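Local structure of endoribonuclease AbiQ (Lactococcus lactis, 4GLK) at residues Ser21-Gln26 / Asn91-Pro96. The protein acts as the toxic endoribonuclease of a type III toxin-antitoxin system with antiviral function and is neutralized by its cognate RNA antitoxin, AntiQ. The protein carries 1 engineered substitution. Residues are numbered along the deposited sequence; the frame is centred on the assembly and turned at random.
Sequences SKVHYQ and NMIPVP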
# COMPACT_ATOMS: atom_id res chain seq x y z
N SER A 21 8.75 -9.77 7.60
CA SER A 21 8.91 -10.45 6.29
C SER A 21 7.73 -10.20 5.33
O SER A 21 7.83 -10.49 4.13
CB SER A 21 9.09 -11.95 6.49
OG SER A 21 9.59 -12.31 7.76
N LYS A 22 6.59 -9.72 5.87
CA LYS A 22 5.40 -9.45 5.08
C LYS A 22 5.58 -8.20 4.24
O LYS A 22 4.84 -8.01 3.26
CB LYS A 22 4.17 -9.33 5.99
CG LYS A 22 3.64 -10.68 6.42
CD LYS A 22 2.53 -10.52 7.44
CE LYS A 22 2.29 -11.85 8.14
NZ LYS A 22 1.36 -11.70 9.29
N VAL A 23 6.53 -7.33 4.64
CA VAL A 23 6.86 -6.08 3.93
C VAL A 23 7.34 -6.50 2.53
O VAL A 23 8.14 -7.43 2.42
CB VAL A 23 7.92 -5.24 4.71
CG1 VAL A 23 8.42 -4.05 3.87
CG2 VAL A 23 7.35 -4.76 6.04
N HIS A 24 6.79 -5.88 1.49
CA HIS A 24 7.09 -6.23 0.10
C HIS A 24 8.54 -6.13 -0.25
O HIS A 24 9.19 -5.13 0.07
CB HIS A 24 6.24 -5.42 -0.89
CG HIS A 24 4.84 -5.94 -1.06
ND1 HIS A 24 4.23 -5.97 -2.30
CD2 HIS A 24 3.97 -6.43 -0.14
CE1 HIS A 24 3.03 -6.48 -2.10
NE2 HIS A 24 2.82 -6.76 -0.81
N TYR A 25 9.06 -7.20 -0.86
CA TYR A 25 10.44 -7.21 -1.30
C TYR A 25 10.59 -6.22 -2.44
O TYR A 25 9.71 -6.12 -3.31
CB TYR A 25 10.90 -8.62 -1.76
CG TYR A 25 12.33 -8.59 -2.25
CD1 TYR A 25 13.39 -8.61 -1.36
CD2 TYR A 25 12.62 -8.39 -3.60
CE1 TYR A 25 14.71 -8.48 -1.80
CE2 TYR A 25 13.93 -8.25 -4.06
CZ TYR A 25 14.97 -8.31 -3.15
OH TYR A 25 16.27 -8.23 -3.59
N GLN A 26 11.71 -5.50 -2.42
CA GLN A 26 12.09 -4.62 -3.50
C GLN A 26 13.61 -4.45 -3.56
O GLN A 26 14.28 -4.60 -2.54
CB GLN A 26 11.40 -3.25 -3.40
CG GLN A 26 12.01 -2.36 -2.32
CD GLN A 26 11.46 -0.98 -2.32
OE1 GLN A 26 10.26 -0.78 -2.13
NE2 GLN A 26 12.34 -0.01 -2.41
N ASN A 91 -0.56 -5.11 3.80
CA ASN A 91 0.88 -4.90 3.63
C ASN A 91 1.28 -3.42 3.66
O ASN A 91 2.41 -3.08 3.28
CB ASN A 91 1.39 -5.58 2.39
CG ASN A 91 1.34 -7.08 2.49
OD1 ASN A 91 1.49 -7.67 3.57
ND2 ASN A 91 1.05 -7.71 1.38
N MET A 92 0.39 -2.56 4.14
CA MET A 92 0.72 -1.13 4.25
C MET A 92 1.80 -0.94 5.33
O MET A 92 1.95 -1.78 6.23
CB MET A 92 -0.53 -0.27 4.52
CG MET A 92 -1.10 -0.48 5.87
SD MET A 92 -2.53 0.55 6.15
CE MET A 92 -2.77 0.23 7.91
N ILE A 93 2.57 0.16 5.21
CA ILE A 93 3.68 0.42 6.11
C ILE A 93 3.79 1.88 6.50
O ILE A 93 3.51 2.76 5.68
CB ILE A 93 5.04 -0.07 5.46
CG1 ILE A 93 5.26 0.55 4.05
CG2 ILE A 93 5.18 -1.62 5.46
CD1 ILE A 93 6.70 0.44 3.47
N PRO A 94 4.33 2.15 7.71
CA PRO A 94 4.63 3.54 8.06
C PRO A 94 5.97 3.92 7.42
O PRO A 94 6.93 3.14 7.46
CB PRO A 94 4.71 3.50 9.59
CG PRO A 94 5.20 2.13 9.90
CD PRO A 94 4.75 1.22 8.78
N VAL A 95 6.02 5.09 6.77
CA VAL A 95 7.25 5.52 6.10
C VAL A 95 7.64 6.92 6.60
O VAL A 95 6.85 7.86 6.45
CB VAL A 95 7.16 5.49 4.54
CG1 VAL A 95 8.50 5.91 3.89
CG2 VAL A 95 6.74 4.12 4.02
N PRO A 96 8.86 7.08 7.16
CA PRO A 96 9.30 8.43 7.58
C PRO A 96 9.44 9.30 6.34
O PRO A 96 9.71 8.79 5.26
CB PRO A 96 10.67 8.18 8.22
CG PRO A 96 10.75 6.70 8.45
CD PRO A 96 9.92 6.08 7.38
O HOH W 1 4.90 -3.62 1.90
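Lys22 meets Asn91 at the near end of its side chain, where Lys22 CB lies 4.0 Å from Asn91 OD1. Lys22 O stands 3.4 Å from Asn91 OD1; both are acceptors, so the two oxygens are neighbours without a bond. Beyond CG the lysine chain is extended and carries NZ to hydrogen bonds with the backbone carbonyls of Lys150 and Ser152. At Val23 the contact becomes apolar. Val23 CG2, anti to the carbonyl carbon, touches Ile93 CG2 at 3.9 Å, the two side chains crossing at about a right angle, and Leu158 of helix 155-166 packs on both residues. His24 then brings its imidazole to the amide of Asn91. Asn91 ND2 lies at the edge of the imidazole, in its plane, 3.0 Å from His24 NE2, while the amide and ring planes are turned 64° apart. With its CG anti to the carbonyl carbon and beside the backbone N (chi1 -80°), His24 brings its ring up to the Asn91 side chain, His24 CD2 lying 3.7 Å from Asn91 CB. One water ties the backbones together: it accepts from His24 N at 3.0 Å and donates to Asn91 O at 2.9 Å, giving the two main chains a bridge where they share no clear direct hydrogen bond. Ile93 is itself held in the sheet by backbone hydrogen bonding with Phe47 of strand 45-52. The contact thus joins the loop between helix 10-16 and strand 33-40 to strand 79-94 of the antiparallel sheet, beside helix 155-166, in the ToxN/AbiQ toxin fold.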